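Local structure of aldo-keto reductase 2E (Bombyx mori, 3WCZ) at residues 180-184 against 185-189; 159-162 against 163-166. The protein catalyses the NADP-dependent reduction of 3-dehydroecdysone and may take part in the regulation of molting. All blocks are in the same frame, centred on the assembly; numbering follows the deposited sequence.

Interaction 1: residues 180-184 against 185-189. With NAP (NADP nicotinamide-adenine-dinucleotide phosphate), chain B; EDO (1,2-ethanediol), chain F.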
loop_
_atom_site.group_PDB
_atom_site.type_symbol
_atom_site.label_atom_id
_atom_site.label_comp_id
_atom_site.label_asym_id
_atom_site.label_seq_id
_atom_site.Cartn_x
_atom_site.Cartn_y
_atom_site.Cartn_z
ATOM N N GLN A 180 3.616 1.839 5.246
ATOM C CA GLN A 180 3.037 2.100 3.938
ATOM C C GLN A 180 2.791 3.596 3.784
ATOM O O GLN A 180 2.009 4.194 4.541
ATOM C CB GLN A 180 1.740 1.294 3.754
ATOM C CG GLN A 180 1.028 1.597 2.440
ATOM C CD GLN A 180 -0.216 0.795 2.099
ATOM O OE1 GLN A 180 -1.210 1.385 1.641
ATOM N NE2 GLN A 180 -0.194 -0.509 2.293
ATOM N N ILE A 181 3.502 4.202 2.840
ATOM C CA ILE A 181 3.502 5.657 2.685
ATOM C C ILE A 181 3.449 6.011 1.193
ATOM O O ILE A 181 3.679 5.157 0.318
ATOM C CB ILE A 181 4.749 6.300 3.359
ATOM C CG1 ILE A 181 6.023 5.686 2.811
ATOM C CG2 ILE A 181 4.647 6.123 4.863
ATOM C CD1 ILE A 181 7.313 6.404 3.261
ATOM N N GLU A 182 3.144 7.267 0.903
ATOM C CA GLU A 182 3.062 7.730 -0.476
ATOM C C GLU A 182 4.437 7.912 -1.081
ATOM O O GLU A 182 5.221 8.701 -0.566
ATOM C CB GLU A 182 2.307 9.056 -0.536
ATOM C CG GLU A 182 2.105 9.488 -1.954
ATOM C CD GLU A 182 1.346 10.775 -2.124
ATOM O OE1 GLU A 182 0.500 11.135 -1.292
ATOM O OE2 GLU A 182 1.562 11.427 -3.161
ATOM N N VAL A 183 4.726 7.209 -2.176
ATOM C CA VAL A 183 5.986 7.398 -2.883
ATOM C C VAL A 183 5.738 7.390 -4.377
ATOM O O VAL A 183 5.165 6.434 -4.928
ATOM C CB VAL A 183 7.085 6.362 -2.517
ATOM C CG1 VAL A 183 8.428 6.851 -3.026
ATOM C CG2 VAL A 183 7.133 6.115 -1.020
ATOM N N ASN A 184 6.178 8.470 -5.029
ATOM C CA ASN A 184 6.002 8.660 -6.463
ATOM C C ASN A 184 6.927 9.827 -6.854
ATOM O O ASN A 184 7.614 10.382 -5.996
ATOM C CB ASN A 184 4.523 8.909 -6.802
ATOM C CG ASN A 184 3.930 10.030 -5.985
ATOM O OD1 ASN A 184 4.513 11.125 -5.915
ATOM N ND2 ASN A 184 2.815 9.762 -5.314
ATOM N N PRO A 185 6.984 10.190 -8.157
ATOM C CA PRO A 185 8.069 11.111 -8.530
ATOM C C PRO A 185 7.968 12.503 -7.944
ATOM O O PRO A 185 8.990 13.179 -7.782
ATOM C CB PRO A 185 7.968 11.174 -10.073
ATOM C CG PRO A 185 7.397 9.816 -10.450
ATOM C CD PRO A 185 6.395 9.514 -9.328
ATOM N N THR A 186 6.760 12.936 -7.643
ATOM C CA THR A 186 6.570 14.268 -7.065
ATOM C C THR A 186 6.491 14.278 -5.529
ATOM O O THR A 186 6.377 15.355 -4.916
ATOM C CB THR A 186 5.362 14.991 -7.698
ATOM O OG1 THR A 186 4.275 14.083 -7.909
ATOM C CG2 THR A 186 5.757 15.543 -9.038
ATOM N N ASN A 187 6.601 13.098 -4.925
ATOM C CA ASN A 187 6.575 12.968 -3.454
ATOM C C ASN A 187 7.450 11.769 -3.109
ATOM O O ASN A 187 6.958 10.660 -2.844
ATOM C CB ASN A 187 5.156 12.800 -2.925
ATOM C CG ASN A 187 5.057 12.989 -1.412
ATOM O OD1 ASN A 187 5.124 14.111 -0.931
ATOM N ND2 ASN A 187 4.880 11.903 -0.666
ATOM N N THR A 188 8.755 11.971 -3.152
ATOM C CA THR A 188 9.687 10.860 -3.171
ATOM C C THR A 188 10.065 10.319 -1.778
ATOM O O THR A 188 10.605 9.211 -1.657
ATOM C CB THR A 188 10.959 11.235 -3.919
ATOM O OG1 THR A 188 11.540 12.375 -3.290
ATOM C CG2 THR A 188 10.684 11.544 -5.371
ATOM N N GLN A 189 9.801 11.114 -0.741
ATOM C CA GLN A 189 10.032 10.733 0.658
ATOM C C GLN A 189 11.383 10.068 0.877
ATOM O O GLN A 189 11.487 9.028 1.562
ATOM C CB GLN A 189 8.903 9.840 1.216
ATOM C CG GLN A 189 7.521 10.443 1.019
ATOM C CD GLN A 189 6.589 10.220 2.175
ATOM O OE1 GLN A 189 6.938 10.490 3.339
ATOM N NE2 GLN A 189 5.396 9.791 1.886
HETATM P PA NAP B . -2.443 4.655 -8.334
HETATM O O1A NAP B . -2.160 3.211 -8.371
HETATM O O2A NAP B . -1.473 5.647 -7.914
HETATM O O5B NAP B . -3.114 5.181 -9.641
HETATM C C5B NAP B . -4.202 4.522 -10.215
HETATM C C4B NAP B . -4.659 5.116 -11.539
HETATM O O4B NAP B . -3.679 4.830 -12.556
HETATM C C3B NAP B . -5.969 4.655 -12.052
HETATM O O3B NAP B . -6.593 5.765 -12.650
HETATM C C2B NAP B . -5.603 3.638 -13.023
HETATM O O2B NAP B . -6.573 3.414 -14.027
HETATM C C1B NAP B . -4.323 4.166 -13.616
HETATM N N9A NAP B . -3.377 3.187 -14.109
HETATM C C8A NAP B . -3.068 2.020 -13.508
HETATM N N7A NAP B . -2.087 1.402 -14.134
HETATM C C5A NAP B . -1.730 2.182 -15.203
HETATM C C6A NAP B . -0.772 2.051 -16.213
HETATM N N6A NAP B . 0.080 0.952 -16.352
HETATM N N1A NAP B . -0.710 3.047 -17.115
HETATM C C2A NAP B . -1.509 4.110 -17.028
HETATM N N3A NAP B . -2.432 4.276 -16.066
HETATM C C4A NAP B . -2.530 3.308 -15.142
HETATM O O3 NAP B . -3.749 4.809 -7.387
HETATM P PN NAP B . -4.110 4.982 -5.845
HETATM O O1N NAP B . -5.408 4.280 -5.681
HETATM O O2N NAP B . -4.017 6.429 -5.512
HETATM O O5D NAP B . -2.972 4.249 -5.012
HETATM C C5D NAP B . -2.754 2.885 -5.144
HETATM C C4D NAP B . -3.178 2.027 -3.945
HETATM O O4D NAP B . -2.425 2.347 -2.790
HETATM C C3D NAP B . -4.592 2.220 -3.501
HETATM O O3D NAP B . -5.530 1.661 -4.399
HETATM C C2D NAP B . -4.566 1.636 -2.178
HETATM O O2D NAP B . -4.522 0.239 -2.248
HETATM C C1D NAP B . -3.267 2.197 -1.641
HETATM N N1N NAP B . -3.299 3.473 -0.917
HETATM C C2N NAP B . -3.124 3.497 0.417
HETATM C C3N NAP B . -3.136 4.692 1.091
HETATM C C7N NAP B . -2.886 4.636 2.550
HETATM O O7N NAP B . -2.287 3.679 3.096
HETATM N N7N NAP B . -3.210 5.743 3.252
HETATM C C4N NAP B . -3.404 5.903 0.425
HETATM C C5N NAP B . -3.569 5.875 -0.967
HETATM C C6N NAP B . -3.506 4.636 -1.592
HETATM P P2B NAP B . -7.176 1.961 -14.333
HETATM O O1X NAP B . -8.231 2.242 -15.421
HETATM O O2X NAP B . -6.096 1.126 -14.866
HETATM O O3X NAP B . -7.779 1.448 -13.050
HETATM C C1 EDO F . 4.785 10.144 6.009
HETATM O O1 EDO F . 4.852 10.988 4.847
HETATM C C2 EDO F . 3.457 10.312 6.682
HETATM O O2 EDO F . 2.380 10.131 5.750
HETATM O O HOH W 1 2.460 9.207 3.056
HETATM O O HOH W 2 2.852 13.249 -5.864
#
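I181 CD1 stands over one face of the Q189 amide, 4.0 Å from Q189 CD, and at the polar edge of that amide O1 of a bound ethanediol, probably from the crystallisation liquor, gives a hydrogen bond to Q189 OE1. Here strand 178-182 of the TIM barrel ends and a type I turn from N184 to N187 folds the chain back. Q189 NE2 lies in the plane of the E182 carbonyl, on a lone pair, 2.7 Å from E182 O. N187 ND2 comes from above the same plane, 52° out of it and 3.2 Å from E182 O. An alanine at Q189 removes the in-plane donor and would probably leave E182 O to N187 ND2, with a gap opened beside I181 CD1.

The E182 carboxylate, bonded mainly to the backbone N-H groups of V294 and I295, also takes N184 ND2, which binds S207 O too, on the anti side of OE2. N187 N bonds to N184 O and N184 N to N187 O. With N184 CG wedged between its backbone N and carbonyl carbon (chi1 53°), OD1 points back into the turn, where a water donates to N184 OD1 at 2.7 Å and accepts from T186 OG1 at 2.6 Å.

Interaction 2: residues 159-162 against 163-166. With NAP (NADP nicotinamide-adenine-dinucleotide phosphate), chain B; EDO (1,2-ethanediol), chain F.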
loop_
_atom_site.group_PDB
_atom_site.type_symbol
_atom_site.label_atom_id
_atom_site.label_comp_id
_atom_site.label_asym_id
_atom_site.label_seq_id
_atom_site.Cartn_x
_atom_site.Cartn_y
_atom_site.Cartn_z
ATOM N N ASN A 159 1.341 5.705 6.946
ATOM C CA ASN A 159 1.286 7.143 7.169
ATOM C C ASN A 159 1.940 7.557 8.485
ATOM O O ASN A 159 1.556 8.562 9.086
ATOM C CB ASN A 159 -0.147 7.666 7.090
ATOM C CG ASN A 159 -0.771 7.407 5.756
ATOM O OD1 ASN A 159 -1.696 6.580 5.589
ATOM N ND2 ASN A 159 -0.296 8.117 4.784
ATOM N N PHE A 160 2.978 6.837 8.894
ATOM C CA PHE A 160 3.774 7.255 10.044
ATOM C C PHE A 160 5.005 8.031 9.586
ATOM O O PHE A 160 5.726 7.599 8.679
ATOM C CB PHE A 160 4.247 6.070 10.905
ATOM C CG PHE A 160 3.216 5.568 11.895
ATOM C CD1 PHE A 160 1.915 5.299 11.505
ATOM C CD2 PHE A 160 3.571 5.307 13.216
ATOM C CE1 PHE A 160 0.994 4.818 12.413
ATOM C CE2 PHE A 160 2.631 4.840 14.133
ATOM C CZ PHE A 160 1.369 4.580 13.733
ATOM N N ASN A 161 5.302 9.154 10.231
ATOM C CA ASN A 161 6.492 9.914 9.890
ATOM C C ASN A 161 7.705 9.423 10.668
ATOM O O ASN A 161 7.630 8.473 11.450
ATOM C CB ASN A 161 6.226 11.418 10.064
ATOM C CG ASN A 161 6.024 11.836 11.503
ATOM O OD1 ASN A 161 6.573 11.251 12.430
ATOM N ND2 ASN A 161 5.222 12.878 11.695
ATOM N N ALA A 162 8.846 10.055 10.446
ATOM C CA ALA A 162 10.074 9.512 11.004
ATOM C C ALA A 162 10.082 9.528 12.526
ATOM O O ALA A 162 10.546 8.576 13.154
ATOM C CB ALA A 162 11.295 10.260 10.451
ATOM N N THR A 163 9.588 10.611 13.112
ATOM C CA THR A 163 9.535 10.726 14.568
ATOM C C THR A 163 8.618 9.665 15.161
ATOM O O THR A 163 8.895 9.083 16.223
ATOM C CB THR A 163 9.077 12.151 14.967
ATOM O OG1 THR A 163 10.124 13.075 14.627
ATOM C CG2 THR A 163 8.774 12.233 16.455
ATOM N N GLN A 164 7.500 9.416 14.496
ATOM C CA GLN A 164 6.550 8.411 14.954
ATOM C C GLN A 164 7.118 7.004 14.819
ATOM O O GLN A 164 6.918 6.160 15.692
ATOM C CB GLN A 164 5.239 8.534 14.175
ATOM C CG GLN A 164 4.533 9.827 14.475
ATOM C CD GLN A 164 3.380 10.132 13.530
ATOM O OE1 GLN A 164 3.363 9.727 12.360
ATOM N NE2 GLN A 164 2.402 10.848 14.039
ATOM N N ILE A 165 7.832 6.743 13.738
ATOM C CA ILE A 165 8.491 5.461 13.567
ATOM C C ILE A 165 9.525 5.242 14.684
ATOM O O ILE A 165 9.542 4.169 15.309
ATOM C CB ILE A 165 9.153 5.353 12.185
ATOM C CG1 ILE A 165 8.109 5.162 11.095
ATOM C CG2 ILE A 165 10.162 4.215 12.160
ATOM C CD1 ILE A 165 7.356 3.855 11.156
ATOM N N THR A 166 10.352 6.245 14.939
ATOM C CA THR A 166 11.359 6.115 15.999
ATOM C C THR A 166 10.686 5.852 17.359
ATOM O O THR A 166 11.133 4.972 18.122
ATOM C CB THR A 166 12.227 7.385 16.045
ATOM O OG1 THR A 166 12.971 7.460 14.831
ATOM C CG2 THR A 166 13.179 7.406 17.235
HETATM P PA NAP B . -2.443 4.655 -8.334
HETATM O O1A NAP B . -2.160 3.211 -8.371
HETATM O O2A NAP B . -1.473 5.647 -7.914
HETATM O O5B NAP B . -3.114 5.181 -9.641
HETATM C C5B NAP B . -4.202 4.522 -10.215
HETATM C C4B NAP B . -4.659 5.116 -11.539
HETATM O O4B NAP B . -3.679 4.830 -12.556
HETATM C C3B NAP B . -5.969 4.655 -12.052
HETATM O O3B NAP B . -6.593 5.765 -12.650
HETATM C C2B NAP B . -5.603 3.638 -13.023
HETATM O O2B NAP B . -6.573 3.414 -14.027
HETATM C C1B NAP B . -4.323 4.166 -13.616
HETATM N N9A NAP B . -3.377 3.187 -14.109
HETATM C C8A NAP B . -3.068 2.020 -13.508
HETATM N N7A NAP B . -2.087 1.402 -14.134
HETATM C C5A NAP B . -1.730 2.182 -15.203
HETATM C C6A NAP B . -0.772 2.051 -16.213
HETATM N N6A NAP B . 0.080 0.952 -16.352
HETATM N N1A NAP B . -0.710 3.047 -17.115
HETATM C C2A NAP B . -1.509 4.110 -17.028
HETATM N N3A NAP B . -2.432 4.276 -16.066
HETATM C C4A NAP B . -2.530 3.308 -15.142
HETATM O O3 NAP B . -3.749 4.809 -7.387
HETATM P PN NAP B . -4.110 4.982 -5.845
HETATM O O1N NAP B . -5.408 4.280 -5.681
HETATM O O2N NAP B . -4.017 6.429 -5.512
HETATM O O5D NAP B . -2.972 4.249 -5.012
HETATM C C5D NAP B . -2.754 2.885 -5.144
HETATM C C4D NAP B . -3.178 2.027 -3.945
HETATM O O4D NAP B . -2.425 2.347 -2.790
HETATM C C3D NAP B . -4.592 2.220 -3.501
HETATM O O3D NAP B . -5.530 1.661 -4.399
HETATM C C2D NAP B . -4.566 1.636 -2.178
HETATM O O2D NAP B . -4.522 0.239 -2.248
HETATM C C1D NAP B . -3.267 2.197 -1.641
HETATM N N1N NAP B . -3.299 3.473 -0.917
HETATM C C2N NAP B . -3.124 3.497 0.417
HETATM C C3N NAP B . -3.136 4.692 1.091
HETATM C C7N NAP B . -2.886 4.636 2.550
HETATM O O7N NAP B . -2.287 3.679 3.096
HETATM N N7N NAP B . -3.210 5.743 3.252
HETATM C C4N NAP B . -3.404 5.903 0.425
HETATM C C5N NAP B . -3.569 5.875 -0.967
HETATM C C6N NAP B . -3.506 4.636 -1.592
HETATM P P2B NAP B . -7.176 1.961 -14.333
HETATM O O1X NAP B . -8.231 2.242 -15.421
HETATM O O2X NAP B . -6.096 1.126 -14.866
HETATM O O3X NAP B . -7.779 1.448 -13.050
HETATM C C1 EDO F . 4.785 10.144 6.009
HETATM O O1 EDO F . 4.852 10.988 4.847
HETATM C C2 EDO F . 3.457 10.312 6.682
HETATM O O2 EDO F . 2.380 10.131 5.750
#
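N161 and Q164 form a capping box at the start of helix 162-170, which follows strand 152-158 in the barrel. Each side chain bonds to the other residue's backbone N-H. N161 OD1 accepts from Q164 N at 2.9 Å, the donor nearly in line with the side-chain C=O. In return Q164 OE1 accepts from N161 N, also at 2.9 Å, with a straight N-H...O angle of 168°. A chi1 of 68° tucks the N161 amide in over its own backbone, which brings OD1 to Q164 N. There the two carboxamides stack with their planes 26° apart. Their NH2 groups are used too, N161 ND2 by P307 O and Q164 NE2 by N305 O, which ties the cap to the C-terminal tail.

Backbone bonds open the helix: I165 N to N161 O and T166 N to A162 O.

Apolar packing comes from F160. Its CB rests 3.8 Å from I165 CD1, and its CD2 lies 3.8 Å from Q164 CB, while its ring meets Y136 edge-to-face.

The cofactor bond belongs to N159, which leads into the cap. N159 OD1 accepts from the nicotinamide N7N of NADP at 2.9 Å, and N159 ND2 gives to Y206 OH.

The cap thus gives Q164 N, which has no preceding turn to bond to, an acceptor, and the reciprocal bond fixes the Q164 amide, which probably helps to hold the loop that carries N159.

In the fold
Interaction 2 comes first along the chain, in the loop between strand 152-158 and helix 162-170; interaction 1 follows at the end of strand 178-182, in the loop that runs to helix 190-198. Together, strand 152-158, helix 162-170 and strand 178-182 make a beta-alpha-beta crossover of the TIM barrel, with the two strands side by side and parallel. The centres of the interactions lie 15 Å apart, yet they touch: N159 N is 2.9 Å from Q180 O, a probable hydrogen bond, and I181 CG2 packs against N159 N and F160 O of the loop after strand 152-158. N159 and Q180 both belong to the NADP pocket, at its nicotinamide end, so the two neighbouring strand ends help shape it.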